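Side-chain contacts in dual specificity protein phosphatase 8 (Homo sapiens, PDB 4JMK), which probably dephosphorylates phosphotyrosine, phosphoserine and phosphothreonine in proteins, and in this way negatively regulates mitogen-activated protein kinases: residues E61-W66 with A96-A101; Y102-M107 with G133-Y138. The protein carries 1 engineered substitution. All blocks are in the same frame, centred on the assembly; numbering follows the deposited sequence.

Contact 1: residues E61-W66 with A96-A101; sequences EKLLPW and ATIAIA
Leu63 meets Thr97 and Ile98 on the helix that follows the phosphate-binding loop of the protein-tyrosine phosphatase fold, here in the catalytic domain of a dual-specificity member. It illustrates how one branched side chain can join a loop to a helix, alongside the grip that Gln134 of helix 129-148 has on Leu63 N. Residues 61-66 run in a loop between strand 50-52 and helix 67-79, and of the six, Leu63 is the one that touches residues 96-101. Its first torsion, chi1 172°, sets CG anti to the backbone N and carries it toward the helix, and the second torsion (52°) divides the methyl groups between two consecutive residues. CD2 takes Thr97, lying 3.5 Å from its CG2 and 3.7 Å from its CB. CD1 goes to Ile98 and lies 3.9 Å from CG1 of that residue, with Ile98 CD1 slightly farther off.

Thr97 divides its two branches between different tasks: CG2 faces the leucine, while OG1, beside the backbone N, is hydrogen-bonded to the carbonyl oxygen of Ser93, which satisfies the polar end of this buried residue. Ile98 also packs on Leu67 and Ser70 of helix 67-79, and its side chain lies about 8 Å from that of Ser88, the engineered residue at the predicted phosphocysteine position. An alanine in place of Leu63 would lack both methyl branches and would probably leave a gap over Thr97 CG2 and Ile98 CG1, with the loop less firmly seated.

Within the loop, Trp66 N bonds to Leu63 O at 3.0 Å, drawing the chain into a turn just after the leucine, and Glu61 OE2 accepts from Lys62 N through its anti lone pair, with an N-H...O angle of 160°.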
loop_
_atom_site.group_PDB
_atom_site.type_symbol
_atom_site.label_atom_id
_atom_site.label_comp_id
_atom_site.label_asym_id
_atom_site.label_seq_id
_atom_site.Cartn_x
_atom_site.Cartn_y
_atom_site.Cartn_z
ATOM N N GLU A 61 -8.484 -10.032 10.440
ATOM C CA GLU A 61 -7.161 -9.441 10.541
ATOM C C GLU A 61 -7.268 -7.926 10.632
ATOM O O GLU A 61 -8.201 -7.296 10.122
ATOM C CB GLU A 61 -6.276 -9.850 9.363
ATOM C CG GLU A 61 -4.855 -9.319 9.427
ATOM C CD GLU A 61 -4.009 -10.003 10.485
ATOM O OE1 GLU A 61 -3.353 -11.007 10.148
ATOM O OE2 GLU A 61 -3.988 -9.538 11.645
ATOM N N LYS A 62 -6.283 -7.337 11.285
ATOM C CA LYS A 62 -6.361 -5.943 11.627
ATOM C C LYS A 62 -5.201 -5.146 10.976
ATOM O O LYS A 62 -4.011 -5.397 11.238
ATOM C CB LYS A 62 -6.417 -5.868 13.152
ATOM C CG LYS A 62 -7.124 -4.668 13.720
ATOM C CD LYS A 62 -6.328 -4.178 14.926
ATOM C CE LYS A 62 -4.828 -4.301 14.642
ATOM N NZ LYS A 62 -4.427 -3.810 13.277
ATOM N N LEU A 63 -5.548 -4.211 10.099
ATOM C CA LEU A 63 -4.576 -3.495 9.273
ATOM C C LEU A 63 -4.418 -2.051 9.779
ATOM O O LEU A 63 -3.415 -1.391 9.505
ATOM C CB LEU A 63 -5.076 -3.493 7.821
ATOM C CG LEU A 63 -4.393 -2.680 6.719
ATOM C CD1 LEU A 63 -2.903 -2.956 6.663
ATOM C CD2 LEU A 63 -5.039 -2.971 5.362
ATOM N N LEU A 64 -5.415 -1.565 10.515
ATOM C CA LEU A 64 -5.508 -0.142 10.901
ATOM C C LEU A 64 -4.261 0.593 11.459
ATOM O O LEU A 64 -3.889 1.665 10.926
ATOM C CB LEU A 64 -6.708 0.098 11.827
ATOM C CG LEU A 64 -7.888 0.872 11.255
ATOM C CD1 LEU A 64 -9.009 0.939 12.288
ATOM C CD2 LEU A 64 -7.454 2.269 10.840
ATOM N N PRO A 65 -3.608 0.038 12.513
ATOM C CA PRO A 65 -2.434 0.635 13.144
ATOM C C PRO A 65 -1.182 0.441 12.356
ATOM O O PRO A 65 -0.143 0.853 12.848
ATOM C CB PRO A 65 -2.273 -0.177 14.424
ATOM C CG PRO A 65 -2.761 -1.487 14.031
ATOM C CD PRO A 65 -3.985 -1.160 13.244
ATOM N N TRP A 66 -1.243 -0.202 11.194
ATOM C CA TRP A 66 -0.065 -0.304 10.331
ATOM C C TRP A 66 -0.111 0.741 9.242
ATOM O O TRP A 66 0.870 0.934 8.538
ATOM C CB TRP A 66 -0.004 -1.685 9.674
ATOM C CG TRP A 66 0.352 -2.780 10.624
ATOM C CD1 TRP A 66 -0.479 -3.742 11.126
ATOM C CD2 TRP A 66 1.648 -3.040 11.177
ATOM N NE1 TRP A 66 0.221 -4.580 11.967
ATOM C CE2 TRP A 66 1.528 -4.169 12.016
ATOM C CE3 TRP A 66 2.897 -2.425 11.048
ATOM C CZ2 TRP A 66 2.619 -4.699 12.717
ATOM C CZ3 TRP A 66 3.972 -2.947 11.747
ATOM C CH2 TRP A 66 3.826 -4.073 12.570
ATOM N N ALA A 96 -3.526 -3.801 -1.782
ATOM C CA ALA A 96 -4.410 -2.836 -2.433
ATOM C C ALA A 96 -4.963 -1.848 -1.403
ATOM O O ALA A 96 -5.035 -0.640 -1.651
ATOM C CB ALA A 96 -5.549 -3.572 -3.143
ATOM N N THR A 97 -5.343 -2.362 -0.237
ATOM C CA THR A 97 -5.899 -1.485 0.802
ATOM C C THR A 97 -4.867 -0.454 1.275
ATOM O O THR A 97 -5.190 0.716 1.487
ATOM C CB THR A 97 -6.462 -2.308 1.979
ATOM O OG1 THR A 97 -7.450 -3.224 1.477
ATOM C CG2 THR A 97 -7.127 -1.387 3.004
ATOM N N ILE A 98 -3.616 -0.870 1.414
ATOM C CA ILE A 98 -2.569 0.085 1.795
ATOM C C ILE A 98 -2.410 1.201 0.763
ATOM O O ILE A 98 -2.344 2.385 1.128
ATOM C CB ILE A 98 -1.237 -0.630 2.080
ATOM C CG1 ILE A 98 -1.377 -1.438 3.373
ATOM C CG2 ILE A 98 -0.061 0.380 2.195
ATOM C CD1 ILE A 98 -0.222 -2.412 3.649
ATOM N N ALA A 99 -2.379 0.836 -0.520
ATOM C CA ALA A 99 -2.297 1.828 -1.597
ATOM C C ALA A 99 -3.462 2.806 -1.539
ATOM O O ALA A 99 -3.277 4.020 -1.740
ATOM C CB ALA A 99 -2.261 1.138 -2.952
ATOM N N ILE A 100 -4.660 2.284 -1.283
ATOM C CA ILE A 100 -5.852 3.145 -1.197
ATOM C C ILE A 100 -5.713 4.120 -0.043
ATOM O O ILE A 100 -5.967 5.311 -0.211
ATOM C CB ILE A 100 -7.166 2.326 -1.069
ATOM C CG1 ILE A 100 -7.378 1.510 -2.346
ATOM C CG2 ILE A 100 -8.367 3.259 -0.855
ATOM C CD1 ILE A 100 -8.371 0.356 -2.210
ATOM N N ALA A 101 -5.308 3.630 1.126
ATOM C CA ALA A 101 -5.103 4.517 2.275
ATOM C C ALA A 101 -4.057 5.600 1.984
ATOM O O ALA A 101 -4.196 6.746 2.422
ATOM C CB ALA A 101 -4.712 3.706 3.514
#

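Contact 2: residues Y102-M107 with G133-Y138; sequences YIMKTM and GQLLEY
The Tyr138 ring carries its hydroxyl to the aliphatic part of Lys105, whose CD lies 3.2 Å from OH. The two side chains meet at about a right angle, and the lysine chain crosses beyond the hydroxyl, oblique to the ring. OH is hydrogen-bonded to Asp68 OD1, which helps fix the oxygen; the lysine methylene is an additional apolar neighbour. The second ring belongs to Tyr102, whose CB is directed away from residues 133-138; it has Thr106 OG1 over one face, 3.3 Å above its plane and offset toward the rim.

This threonine hydroxyl donates to Tyr102 O at 2.8 Å, tilted 31° from the carbonyl plane. Thr106 N reaches the same oxygen from the opposite face, so one carbonyl is gripped twice by one residue, a common way for a helical threonine to spend its hydroxyl inside its own helix.

Between the helices the remaining contact falls to Met104 and Leu135. The methionine is extended through its second torsion and bends at the last (chi3 68°), which turns CE to the backbone of the opposing helix, 3.7 Å from Leu135 O. Its sulfur lies 4.2 Å from CD2 of the same leucine, and the two side chains pass at a slant. Met104, Leu135 and Tyr138 are buried, while Lys105 lies at the exposed margin.

Helix 111-121 backs the methionine through Ala114, and helix 67-79 flanks the tyrosine through Leu67 and Ile71. The pairing of helices 94-107 and 129-148 is therefore one seam in the helical layer of the phosphatase fold, away from the predicted active site, and helix 94-107 itself follows strand 83-87 of the mixed sheet.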
loop_
_atom_site.group_PDB
_atom_site.type_symbol
_atom_site.label_atom_id
_atom_site.label_comp_id
_atom_site.label_asym_id
_atom_site.label_seq_id
_atom_site.Cartn_x
_atom_site.Cartn_y
_atom_site.Cartn_z
ATOM N N TYR A 102 -2.998 5.244 1.261
ATOM C CA TYR A 102 -1.963 6.222 0.954
ATOM C C TYR A 102 -2.524 7.382 0.134
ATOM O O TYR A 102 -2.198 8.551 0.373
ATOM C CB TYR A 102 -0.794 5.570 0.201
ATOM C CG TYR A 102 0.273 6.581 -0.138
ATOM C CD1 TYR A 102 1.232 6.948 0.801
ATOM C CD2 TYR A 102 0.307 7.194 -1.385
ATOM C CE1 TYR A 102 2.204 7.904 0.495
ATOM C CE2 TYR A 102 1.274 8.143 -1.697
ATOM C CZ TYR A 102 2.214 8.486 -0.752
ATOM O OH TYR A 102 3.168 9.426 -1.057
ATOM N N ILE A 103 -3.362 7.058 -0.842
ATOM C CA ILE A 103 -3.956 8.087 -1.685
ATOM C C ILE A 103 -4.927 8.929 -0.886
ATOM O O ILE A 103 -4.965 10.156 -1.031
ATOM C CB ILE A 103 -4.628 7.461 -2.912
ATOM C CG1 ILE A 103 -3.543 6.891 -3.824
ATOM C CG2 ILE A 103 -5.440 8.475 -3.687
ATOM C CD1 ILE A 103 -4.079 5.969 -4.836
ATOM N N MET A 104 -5.694 8.276 -0.017
ATOM C CA MET A 104 -6.617 9.004 0.858
ATOM C C MET A 104 -5.914 10.081 1.682
ATOM O O MET A 104 -6.316 11.241 1.696
ATOM C CB MET A 104 -7.272 8.035 1.833
ATOM C CG MET A 104 -8.373 7.202 1.254
ATOM S SD MET A 104 -8.924 5.954 2.436
ATOM C CE MET A 104 -9.672 7.036 3.633
ATOM N N LYS A 105 -4.869 9.680 2.387
ATOM C CA LYS A 105 -4.160 10.590 3.264
ATOM C C LYS A 105 -3.406 11.654 2.477
ATOM O O LYS A 105 -3.411 12.818 2.859
ATOM C CB LYS A 105 -3.196 9.813 4.151
ATOM C CG LYS A 105 -2.544 10.659 5.244
ATOM C CD LYS A 105 -1.708 9.788 6.175
ATOM C CE LYS A 105 -0.964 10.609 7.192
ATOM N NZ LYS A 105 -1.866 11.576 7.826
ATOM N N THR A 106 -2.755 11.257 1.384
ATOM C CA THR A 106 -1.905 12.188 0.642
ATOM C C THR A 106 -2.724 13.268 -0.048
ATOM O O THR A 106 -2.359 14.443 -0.031
ATOM C CB THR A 106 -1.076 11.446 -0.413
ATOM O OG1 THR A 106 -0.194 10.528 0.245
ATOM C CG2 THR A 106 -0.263 12.424 -1.246
ATOM N N MET A 107 -3.838 12.868 -0.650
ATOM C CA MET A 107 -4.624 13.796 -1.457
ATOM C C MET A 107 -5.832 14.375 -0.720
ATOM O O MET A 107 -6.466 15.318 -1.203
ATOM C CB MET A 107 -5.072 13.111 -2.750
ATOM C CG MET A 107 -3.916 12.718 -3.659
ATOM S SD MET A 107 -2.978 14.191 -4.142
ATOM C CE MET A 107 -4.210 14.979 -5.160
ATOM N N GLY A 133 -13.685 -1.790 5.329
ATOM C CA GLY A 133 -14.256 -1.127 6.492
ATOM C C GLY A 133 -13.215 -0.406 7.338
ATOM O O GLY A 133 -13.478 0.678 7.872
ATOM N N GLN A 134 -12.030 -1.001 7.472
ATOM C CA GLN A 134 -10.938 -0.344 8.188
ATOM C C GLN A 134 -10.499 0.939 7.481
ATOM O O GLN A 134 -10.111 1.902 8.138
ATOM C CB GLN A 134 -9.779 -1.323 8.430
ATOM C CG GLN A 134 -10.157 -2.433 9.416
ATOM C CD GLN A 134 -9.102 -3.522 9.553
ATOM O OE1 GLN A 134 -7.910 -3.239 9.684
ATOM N NE2 GLN A 134 -9.543 -4.779 9.536
ATOM N N LEU A 135 -10.597 0.981 6.151
ATOM C CA LEU A 135 -10.424 2.245 5.419
ATOM C C LEU A 135 -11.422 3.321 5.838
ATOM O O LEU A 135 -11.055 4.492 6.002
ATOM C CB LEU A 135 -10.570 2.028 3.909
ATOM C CG LEU A 135 -9.493 1.279 3.156
ATOM C CD1 LEU A 135 -9.868 1.241 1.681
ATOM C CD2 LEU A 135 -8.158 1.979 3.365
ATOM N N LEU A 136 -12.693 2.951 5.964
ATOM C CA LEU A 136 -13.691 3.893 6.468
ATOM C C LEU A 136 -13.297 4.443 7.834
ATOM O O LEU A 136 -13.414 5.651 8.071
ATOM C CB LEU A 136 -15.079 3.251 6.583
ATOM C CG LEU A 136 -16.076 3.421 5.443
ATOM C CD1 LEU A 136 -17.526 3.251 5.926
ATOM C CD2 LEU A 136 -15.897 4.752 4.771
ATOM N N GLU A 137 -12.868 3.564 8.739
ATOM C CA GLU A 137 -12.507 3.990 10.099
ATOM C C GLU A 137 -11.255 4.847 10.071
ATOM O O GLU A 137 -11.121 5.779 10.860
ATOM C CB GLU A 137 -12.272 2.794 11.029
ATOM C CG GLU A 137 -13.436 2.452 11.947
ATOM C CD GLU A 137 -13.971 3.651 12.696
ATOM O OE1 GLU A 137 -15.018 4.173 12.283
ATOM O OE2 GLU A 137 -13.356 4.079 13.696
ATOM N N TYR A 138 -10.339 4.523 9.166
ATOM C CA TYR A 138 -9.116 5.308 9.019
ATOM C C TYR A 138 -9.472 6.719 8.566
ATOM O O TYR A 138 -8.961 7.707 9.108
ATOM C CB TYR A 138 -8.166 4.622 8.030
ATOM C CG TYR A 138 -6.821 5.309 7.867
ATOM C CD1 TYR A 138 -5.975 5.487 8.957
ATOM C CD2 TYR A 138 -6.394 5.765 6.618
ATOM C CE1 TYR A 138 -4.737 6.117 8.811
ATOM C CE2 TYR A 138 -5.157 6.397 6.462
ATOM C CZ TYR A 138 -4.342 6.564 7.567
ATOM O OH TYR A 138 -3.113 7.175 7.434
#

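Contacts 1 and 2 have centres 8 Å apart and share helix 94-107, whose first half serves contact 1 and second half contact 2. Along the chain they come in series: the loop after strand 50-52 closes on the helix, and the last long helix, 129-148, then packs on its continuation. They also touch directly. Gln134 binds Leu63 N through OE1 at 2.6 Å and Glu61 O through NE2 at 2.9 Å, while Leu135 CD2 packs on Thr97 CG2 at 3.5 Å. Loop, central helix and final helix thus form one connected unit within the catalytic domain, contact 1 lying nearer the centre of the chain.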